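Local coordinates for protein putative surface-anchored fimbrial subunit (Corynebacterium diphtheriae, PDB 3HR6) that forms the shaft of a surface pilus as its major pilin, built of tandem Ig-like modules, and binds a calcium ion, at residues T157-E165 against D343-K351; R324-A335 against G389-A400. All blocks are in the same frame, centred on the assembly; numbering follows the deposited sequence. Where two conformers were deposited one is given.

Running from the N terminus, the chain first meets 157-165, the calcium-binding loop between strands 148-152 and 166-174. Contact 1 closes a long excursion of 177 residues, which includes many strands, when 343-351 returns to that loop. Before this return the chain has passed through strand 327-333, the first half of contact 2, and afterwards it reaches strand 391-398, which closes a shorter loop of 53 residues. The second segment of contact 1 thus lies inside the loop of contact 2, and the two contacts cross instead of nesting. They also touch, through His331 ND1 with Asp343 OD2 and Leu330 O with Ile346 N, so 343-351 is held both to strand 327-333 and to the calcium loop.

Contact 1: T157-E165 against D343-K351. With CA (calcium ion), chain B.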
loop_
_atom_site.group_PDB
_atom_site.type_symbol
_atom_site.label_atom_id
_atom_site.label_comp_id
_atom_site.label_asym_id
_atom_site.label_seq_id
_atom_site.Cartn_x
_atom_site.Cartn_y
_atom_site.Cartn_z
ATOM N N THR A 157 1.915 3.199 -26.555
ATOM C CA THR A 157 2.313 4.167 -27.571
ATOM C C THR A 157 3.660 4.784 -27.241
ATOM O O THR A 157 4.483 4.975 -28.110
ATOM C CB THR A 157 1.282 5.233 -27.711
ATOM O OG1 THR A 157 0.023 4.586 -28.022
ATOM C CG2 THR A 157 1.650 6.150 -28.871
ATOM N N GLN A 158 3.867 5.091 -25.981
ATOM C CA GLN A 158 5.198 5.491 -25.508
ATOM C C GLN A 158 5.604 4.613 -24.328
ATOM O O GLN A 158 4.831 4.428 -23.399
ATOM C CB GLN A 158 5.206 6.958 -25.099
ATOM C CG GLN A 158 6.580 7.423 -24.550
ATOM C CD GLN A 158 6.647 8.941 -24.415
ATOM O OE1 GLN A 158 6.762 9.653 -25.430
ATOM N NE2 GLN A 158 6.624 9.441 -23.179
ATOM N N PRO A 159 6.829 4.111 -24.329
ATOM C CA PRO A 159 7.195 3.262 -23.192
ATOM C C PRO A 159 7.056 3.954 -21.852
ATOM O O PRO A 159 7.400 5.116 -21.699
ATOM C CB PRO A 159 8.665 2.959 -23.462
ATOM C CG PRO A 159 8.740 3.013 -24.939
ATOM C CD PRO A 159 7.816 4.062 -25.408
ATOM N N GLY A 160 6.620 3.188 -20.854
ATOM C CA GLY A 160 6.535 3.707 -19.521
ATOM C C GLY A 160 5.399 4.646 -19.286
ATOM O O GLY A 160 4.449 4.776 -20.132
ATOM N N PHE A 161 5.513 5.372 -18.165
ATOM C CA PHE A 161 4.506 6.350 -17.763
ATOM C C PHE A 161 5.215 7.595 -17.285
ATOM O O PHE A 161 5.141 8.014 -16.135
ATOM C CB PHE A 161 3.502 5.812 -16.724
ATOM C CG PHE A 161 4.056 4.773 -15.783
ATOM C CD1 PHE A 161 4.664 5.138 -14.585
ATOM C CD2 PHE A 161 3.923 3.418 -16.074
ATOM C CE1 PHE A 161 5.146 4.177 -13.728
ATOM C CE2 PHE A 161 4.398 2.480 -15.193
ATOM C CZ PHE A 161 5.050 2.866 -14.044
ATOM N N SER A 162 5.903 8.227 -18.232
ATOM C CA SER A 162 6.508 9.523 -17.973
ATOM C C SER A 162 5.389 10.551 -17.652
ATOM O O SER A 162 4.180 10.341 -17.944
ATOM C CB SER A 162 7.274 9.956 -19.213
ATOM O OG SER A 162 8.499 9.278 -19.369
ATOM N N VAL A 163 5.759 11.653 -17.052
ATOM C CA VAL A 163 4.820 12.719 -16.758
ATOM C C VAL A 163 4.037 13.044 -18.033
ATOM O O VAL A 163 4.604 13.228 -19.107
ATOM C CB VAL A 163 5.575 14.004 -16.216
ATOM C CG1 VAL A 163 4.613 15.209 -16.131
ATOM C CG2 VAL A 163 6.204 13.664 -14.854
ATOM N N GLY A 164 2.728 13.039 -17.922
ATOM C CA GLY A 164 1.857 13.360 -19.021
ATOM C C GLY A 164 1.117 12.140 -19.532
ATOM O O GLY A 164 0.193 12.267 -20.339
ATOM N N GLU A 165 1.518 10.978 -19.045
ATOM C CA GLU A 165 0.822 9.732 -19.333
ATOM C C GLU A 165 0.217 9.143 -18.041
ATOM O O GLU A 165 0.414 9.639 -16.945
ATOM C CB GLU A 165 1.832 8.722 -19.894
ATOM C CG GLU A 165 2.468 9.140 -21.230
ATOM C CD GLU A 165 2.647 7.953 -22.174
ATOM O OE1 GLU A 165 3.249 6.947 -21.790
ATOM O OE2 GLU A 165 2.196 8.049 -23.323
ATOM N N ASP A 343 11.708 5.563 -34.613
ATOM C CA ASP A 343 11.654 6.110 -33.262
ATOM C C ASP A 343 10.937 7.455 -33.207
ATOM O O ASP A 343 11.356 8.390 -33.866
ATOM C CB ASP A 343 13.052 6.355 -32.708
ATOM C CG ASP A 343 13.027 6.644 -31.224
ATOM O OD1 ASP A 343 12.660 5.691 -30.468
ATOM O OD2 ASP A 343 13.343 7.792 -30.842
ATOM N N PRO A 344 9.863 7.542 -32.415
ATOM C CA PRO A 344 9.126 8.790 -32.306
ATOM C C PRO A 344 9.768 9.731 -31.294
ATOM O O PRO A 344 10.467 9.281 -30.381
ATOM C CB PRO A 344 7.761 8.340 -31.770
ATOM C CG PRO A 344 8.097 7.169 -30.925
ATOM C CD PRO A 344 9.216 6.450 -31.649
ATOM N N PRO A 345 9.520 11.022 -31.427
ATOM C CA PRO A 345 9.951 11.919 -30.379
ATOM C C PRO A 345 9.265 11.531 -29.082
ATOM O O PRO A 345 8.099 11.058 -29.096
ATOM C CB PRO A 345 9.456 13.280 -30.851
ATOM C CG PRO A 345 9.245 13.113 -32.306
ATOM C CD PRO A 345 8.776 11.738 -32.477
ATOM N N ILE A 346 9.991 11.689 -28.000
ATOM C CA ILE A 346 9.465 11.375 -26.685
ATOM C C ILE A 346 8.717 12.567 -26.172
ATOM O O ILE A 346 9.209 13.702 -26.234
ATOM C CB ILE A 346 10.610 10.900 -25.748
ATOM C CG1 ILE A 346 11.104 9.559 -26.268
ATOM C CG2 ILE A 346 10.149 10.857 -24.281
ATOM C CD1 ILE A 346 12.428 9.083 -25.674
ATOM N N SER A 347 7.509 12.317 -25.662
ATOM C CA SER A 347 6.663 13.368 -25.108
ATOM C C SER A 347 6.804 13.425 -23.589
ATOM O O SER A 347 6.779 12.397 -22.913
ATOM C CB SER A 347 5.199 13.110 -25.520
ATOM O OG SER A 347 4.358 14.103 -25.037
ATOM N N LEU A 348 6.970 14.626 -23.055
ATOM C CA LEU A 348 7.049 14.838 -21.601
ATOM C C LEU A 348 6.110 15.977 -21.245
ATOM O O LEU A 348 6.272 17.106 -21.709
ATOM C CB LEU A 348 8.462 15.229 -21.099
ATOM C CG LEU A 348 9.555 14.268 -21.497
ATOM C CD1 LEU A 348 10.993 14.787 -21.216
ATOM C CD2 LEU A 348 9.339 12.879 -20.785
ATOM N N ASP A 349 5.153 15.667 -20.383
ATOM C CA ASP A 349 4.090 16.579 -20.010
ATOM C C ASP A 349 3.456 17.266 -21.230
ATOM O O ASP A 349 3.255 18.470 -21.225
ATOM C CB ASP A 349 4.650 17.603 -19.008
ATOM C CG ASP A 349 3.601 18.132 -18.075
ATOM O OD1 ASP A 349 2.462 17.678 -18.105
ATOM O OD2 ASP A 349 3.912 19.049 -17.304
ATOM N N GLY A 350 3.144 16.465 -22.268
ATOM C CA GLY A 350 2.524 16.954 -23.491
ATOM C C GLY A 350 3.406 17.797 -24.398
ATOM O O GLY A 350 2.892 18.439 -25.339
ATOM N N LYS A 351 4.726 17.821 -24.149
ATOM C CA LYS A 351 5.611 18.540 -25.052
ATOM C C LYS A 351 6.468 17.524 -25.741
ATOM O O LYS A 351 6.921 16.605 -25.096
ATOM C CB LYS A 351 6.506 19.521 -24.272
ATOM C CG LYS A 351 5.761 20.535 -23.457
ATOM C CD LYS A 351 4.938 21.458 -24.330
ATOM C CE LYS A 351 4.471 22.667 -23.551
ATOM N NZ LYS A 351 4.025 23.715 -24.474
HETATM CA CA CA B . 2.981 4.408 -21.883
HETATM O O HOH W 1 7.227 8.662 -27.892
HETATM O O HOH W 2 1.958 5.592 -23.973
HETATM O O HOH W 3 4.585 11.765 -21.402
HETATM O O HOH W 4 0.888 5.302 -20.556
#
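Ile346 CG2 lies over one face of the Gln158 amide, 3.8 Å from OE1, while the backbone of Ser347 meets its edge. Ser347 N donates to OE1 (2.8 Å, 170° at the hydrogen) on a lone pair in the carbonyl plane, and Gln158 NE2 returns a bond to Ser347 O at 3.0 Å, its acceptor exactly in the amide plane. With CG anti to the backbone N (chi1 178°) and the chain extended beyond it, the amide reaches across to 343-351. A water donates to both Gln158 OE1 and Pro345 O, so OE1 accepts two bonds, from Ser347 N and from the water.

Farther along, Asp349 N donates to Val163 O (2.8 Å) from above the carbonyl plane, and another water joins Val163 O to Ser347 O. Val163 CG1 lies against Asp349 CB and CG, and Gly164 CA passes 4.0 Å from Asp349 CA.

The calcium takes Gln158 O (2.4 Å), Gly160 O, Glu165 OE1 and two waters here; Asp153 and Asp155 complete its shell. Gln158 therefore divides its roles: its carbonyl binds the metal while its amide, gripped at both polar atoms, couples the calcium loop to 343-351 and limits rotation about chi3.

Contact 2: R324-A335 against G389-A400; sequences RTATFQLHRCEA and GTEFCLVETATA
Strands 327-333 and 391-398 pair antiparallel within a four-stranded sheet of an Ig-like module, cross-linked by the Cys333-Cys393 disulfide. Hydrogen-bonded pairs Gln329-Val395 and His331-Cys393 carry reciprocal backbone bonds. Two classic beta bulges interrupt the register: Thr397 and Ala398 both face Thr327, and Thr390 and Glu391 both face Cys333. At the first, Thr397 N gives Thr327 O its shorter bond, 2.8 Å, and Ala398 N a weak one.

Apolar packing includes Leu330 CD1, 3.8 Å from Leu394 CD2, with Leu364 of strand 361-375 against both leucines. Glu396 lays its chain against the Phe328 ring, CG 4.3 Å from the centroid in an off-centre CH-pi contact, while OE1 bonds to Leu406 N.

In the cation-pi pair the Arg332 guanidinium stands at 85° to the Phe392 ring, with CZ only 3° off the ring normal. Bends at chi2 and chi3 bring Arg332 NH1 over the ring centre, 3.3 Å from Phe392 CE2, while Lys388 O accepts from NE. Trp385 meets Phe392 edge-to-face.

In the disulfide, Cys393 SG sits between its own N and carbonyl carbon, and the 2.1 Å bond from Cys333 SG to Cys393 SG has a torsion of 88°.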
loop_
_atom_site.group_PDB
_atom_site.type_symbol
_atom_site.label_atom_id
_atom_site.label_comp_id
_atom_site.label_asym_id
_atom_site.label_seq_id
_atom_site.Cartn_x
_atom_site.Cartn_y
_atom_site.Cartn_z
ATOM N N ARG A 324 19.251 33.892 -30.067
ATOM C CA ARG A 324 19.752 32.566 -30.433
ATOM C C ARG A 324 19.070 31.495 -29.623
ATOM O O ARG A 324 19.126 31.513 -28.392
ATOM C CB ARG A 324 21.259 32.483 -30.233
ATOM C CG ARG A 324 22.036 33.468 -31.070
ATOM C CD ARG A 324 23.532 33.333 -30.922
ATOM N NE ARG A 324 24.005 33.766 -29.603
ATOM C CZ ARG A 324 25.251 34.160 -29.310
ATOM N NH1 ARG A 324 26.200 34.191 -30.227
ATOM N NH2 ARG A 324 25.563 34.502 -28.074
ATOM N N THR A 325 18.406 30.567 -30.315
ATOM C CA THR A 325 17.825 29.428 -29.646
ATOM C C THR A 325 17.923 28.189 -30.529
ATOM O O THR A 325 18.056 28.280 -31.755
ATOM C CB THR A 325 16.376 29.708 -29.177
ATOM O OG1 THR A 325 15.906 28.605 -28.408
ATOM C CG2 THR A 325 15.435 29.928 -30.344
ATOM N N ALA A 326 17.934 27.028 -29.882
ATOM C CA ALA A 326 17.939 25.764 -30.573
ATOM C C ALA A 326 16.790 24.930 -30.025
ATOM O O ALA A 326 16.316 25.168 -28.900
ATOM C CB ALA A 326 19.270 25.037 -30.399
ATOM N N THR A 327 16.361 23.956 -30.821
ATOM C CA THR A 327 15.263 23.067 -30.501
ATOM C C THR A 327 15.766 21.621 -30.609
ATOM O O THR A 327 16.523 21.278 -31.522
ATOM C CB THR A 327 14.062 23.309 -31.452
ATOM O OG1 THR A 327 13.633 24.687 -31.374
ATOM C CG2 THR A 327 12.887 22.320 -31.167
ATOM N N PHE A 328 15.374 20.800 -29.630
ATOM C CA PHE A 328 15.743 19.395 -29.552
ATOM C C PHE A 328 14.513 18.546 -29.343
ATOM O O PHE A 328 13.483 18.995 -28.765
ATOM C CB PHE A 328 16.725 19.122 -28.403
ATOM C CG PHE A 328 18.004 19.887 -28.524
ATOM C CD1 PHE A 328 19.138 19.300 -29.114
ATOM C CD2 PHE A 328 18.081 21.200 -28.099
ATOM C CE1 PHE A 328 20.305 20.005 -29.263
ATOM C CE2 PHE A 328 19.243 21.922 -28.246
ATOM C CZ PHE A 328 20.382 21.328 -28.814
ATOM N N GLN A 329 14.603 17.344 -29.891
ATOM C CA GLN A 329 13.684 16.289 -29.545
ATOM C C GLN A 329 14.448 15.148 -28.896
ATOM O O GLN A 329 15.640 14.873 -29.181
ATOM C CB GLN A 329 12.859 15.863 -30.753
ATOM C CG GLN A 329 12.032 16.963 -31.324
ATOM C CD GLN A 329 11.103 16.459 -32.400
ATOM O OE1 GLN A 329 11.561 16.024 -33.459
ATOM N NE2 GLN A 329 9.804 16.573 -32.164
ATOM N N LEU A 330 13.754 14.488 -27.980
ATOM C CA LEU A 330 14.317 13.342 -27.265
ATOM C C LEU A 330 13.893 12.038 -27.955
ATOM O O LEU A 330 12.751 11.870 -28.338
ATOM C CB LEU A 330 13.895 13.373 -25.803
ATOM C CG LEU A 330 14.489 12.289 -24.873
ATOM C CD1 LEU A 330 15.989 12.476 -24.706
ATOM C CD2 LEU A 330 13.750 12.318 -23.509
ATOM N N HIS A 331 14.853 11.137 -28.105
ATOM C CA HIS A 331 14.714 9.919 -28.869
ATOM C C HIS A 331 15.431 8.803 -28.150
ATOM O O HIS A 331 16.093 9.024 -27.146
ATOM C CB HIS A 331 15.354 10.085 -30.240
ATOM C CG HIS A 331 14.501 10.821 -31.227
ATOM N ND1 HIS A 331 13.442 10.221 -31.877
ATOM C CD2 HIS A 331 14.570 12.086 -31.704
ATOM C CE1 HIS A 331 12.905 11.081 -32.725
ATOM N NE2 HIS A 331 13.563 12.227 -32.635
ATOM N N ARG A 332 15.285 7.599 -28.676
ATOM C CA ARG A 332 16.043 6.437 -28.300
ATOM C C ARG A 332 16.971 6.067 -29.465
ATOM O O ARG A 332 16.598 6.225 -30.639
ATOM C CB ARG A 332 15.135 5.249 -27.999
ATOM C CG ARG A 332 14.195 5.469 -26.813
ATOM C CD ARG A 332 14.959 5.461 -25.523
ATOM N NE ARG A 332 15.564 4.176 -25.221
ATOM C CZ ARG A 332 16.265 3.863 -24.131
ATOM N NH1 ARG A 332 16.465 4.783 -23.179
ATOM N NH2 ARG A 332 16.767 2.626 -24.008
ATOM N N CYS A 333 18.182 5.634 -29.114
ATOM C CA CYS A 333 19.223 5.290 -30.067
ATOM C C CYS A 333 19.715 3.855 -29.812
ATOM O O CYS A 333 19.618 3.347 -28.681
ATOM C CB CYS A 333 20.374 6.318 -29.947
ATOM S SG CYS A 333 20.127 7.884 -30.827
ATOM N N GLU A 334 20.219 3.204 -30.863
ATOM C CA GLU A 334 20.896 1.930 -30.775
ATOM C C GLU A 334 22.343 2.172 -30.339
ATOM O O GLU A 334 22.795 3.326 -30.260
ATOM C CB GLU A 334 20.858 1.200 -32.123
ATOM C CG GLU A 334 19.470 0.863 -32.602
ATOM C CD GLU A 334 18.732 -0.141 -31.730
ATOM O OE1 GLU A 334 19.340 -0.786 -30.839
ATOM O OE2 GLU A 334 17.505 -0.294 -31.952
ATOM N N ALA A 335 23.037 1.075 -30.043
ATOM C CA ALA A 335 24.447 1.081 -29.607
ATOM C C ALA A 335 25.411 1.841 -30.509
ATOM O O ALA A 335 26.386 2.388 -30.020
ATOM C CB ALA A 335 24.937 -0.347 -29.437
ATOM N N GLY A 389 16.195 0.414 -28.334
ATOM C CA GLY A 389 17.565 0.861 -28.296
ATOM C C GLY A 389 18.210 0.658 -26.946
ATOM O O GLY A 389 17.751 -0.108 -26.120
ATOM N N THR A 390 19.318 1.355 -26.758
ATOM C CA THR A 390 20.119 1.205 -25.572
ATOM C C THR A 390 20.286 2.485 -24.785
ATOM O O THR A 390 20.654 2.417 -23.637
ATOM C CB THR A 390 21.543 0.695 -25.889
ATOM O OG1 THR A 390 22.247 1.630 -26.718
ATOM C CG2 THR A 390 21.496 -0.669 -26.570
ATOM N N GLU A 391 20.039 3.636 -25.391
ATOM C CA GLU A 391 20.183 4.905 -24.677
ATOM C C GLU A 391 19.207 5.924 -25.213
ATOM O O GLU A 391 18.710 5.807 -26.332
ATOM C CB GLU A 391 21.616 5.505 -24.840
ATOM C CG GLU A 391 22.790 4.613 -24.472
ATOM C CD GLU A 391 22.969 4.298 -22.981
ATOM O OE1 GLU A 391 22.272 4.861 -22.097
ATOM O OE2 GLU A 391 23.852 3.440 -22.703
ATOM N N PHE A 392 19.008 6.976 -24.428
ATOM C CA PHE A 392 18.389 8.175 -24.918
ATOM C C PHE A 392 19.365 8.986 -25.769
ATOM O O PHE A 392 20.618 8.892 -25.649
ATOM C CB PHE A 392 17.887 9.054 -23.766
ATOM C CG PHE A 392 16.781 8.452 -22.962
ATOM C CD1 PHE A 392 15.456 8.463 -23.411
ATOM C CD2 PHE A 392 17.049 7.847 -21.735
ATOM C CE1 PHE A 392 14.446 7.895 -22.669
ATOM C CE2 PHE A 392 16.047 7.280 -20.991
ATOM C CZ PHE A 392 14.734 7.298 -21.442
ATOM N N CYS A 393 18.786 9.775 -26.651
ATOM C CA CYS A 393 19.606 10.720 -27.418
ATOM C C CYS A 393 18.807 11.914 -27.816
ATOM O O CYS A 393 17.602 11.870 -27.889
ATOM C CB CYS A 393 20.254 10.047 -28.622
ATOM S SG CYS A 393 18.997 9.181 -29.638
ATOM N N LEU A 394 19.500 13.013 -28.064
ATOM C CA LEU A 394 18.836 14.240 -28.461
ATOM C C LEU A 394 19.129 14.532 -29.921
ATOM O O LEU A 394 20.268 14.385 -30.371
ATOM C CB LEU A 394 19.368 15.385 -27.620
ATOM C CG LEU A 394 18.997 15.386 -26.130
ATOM C CD1 LEU A 394 19.960 16.381 -25.337
ATOM C CD2 LEU A 394 17.513 15.724 -25.934
ATOM N N VAL A 395 18.103 14.962 -30.634
ATOM C CA VAL A 395 18.270 15.402 -32.023
ATOM C C VAL A 395 17.963 16.884 -32.065
ATOM O O VAL A 395 16.880 17.338 -31.657
ATOM C CB VAL A 395 17.328 14.644 -32.986
ATOM C CG1 VAL A 395 17.322 15.322 -34.396
ATOM C CG2 VAL A 395 17.704 13.182 -33.079
ATOM N N GLU A 396 18.919 17.657 -32.581
ATOM C CA GLU A 396 18.719 19.076 -32.767
ATOM C C GLU A 396 17.937 19.328 -34.041
ATOM O O GLU A 396 18.430 19.028 -35.135
ATOM C CB GLU A 396 20.045 19.816 -32.844
ATOM C CG GLU A 396 19.852 21.311 -32.824
ATOM C CD GLU A 396 21.138 22.068 -32.746
ATOM O OE1 GLU A 396 22.036 21.853 -33.583
ATOM O OE2 GLU A 396 21.211 22.931 -31.866
ATOM N N THR A 397 16.727 19.861 -33.911
ATOM C CA THR A 397 15.844 20.076 -35.076
ATOM C C THR A 397 15.874 21.509 -35.605
ATOM O O THR A 397 15.462 21.751 -36.734
ATOM C CB THR A 397 14.391 19.711 -34.768
ATOM O OG1 THR A 397 13.904 20.522 -33.697
ATOM C CG2 THR A 397 14.223 18.224 -34.462
ATOM N N ALA A 398 16.362 22.450 -34.802
ATOM C CA ALA A 398 16.513 23.826 -35.223
ATOM C C ALA A 398 17.636 24.457 -34.419
ATOM O O ALA A 398 17.972 24.002 -33.313
ATOM C CB ALA A 398 15.203 24.587 -35.064
ATOM N N THR A 399 18.248 25.462 -35.021
ATOM C CA THR A 399 19.279 26.218 -34.357
ATOM C C THR A 399 19.176 27.697 -34.728
ATOM O O THR A 399 18.173 28.128 -35.277
ATOM C CB THR A 399 20.625 25.601 -34.694
ATOM O OG1 THR A 399 21.640 26.150 -33.845
ATOM C CG2 THR A 399 20.952 25.814 -36.188
ATOM N N ALA A 400 20.186 28.477 -34.370
ATOM C CA ALA A 400 20.149 29.913 -34.578
ATOM C C ALA A 400 20.554 30.249 -36.011
ATOM O O ALA A 400 21.149 29.422 -36.691
ATOM C CB ALA A 400 21.057 30.595 -33.588
HETATM O O HOH W 5 15.653 -1.408 -30.555
HETATM O O HOH W 6 23.006 4.468 -27.660
#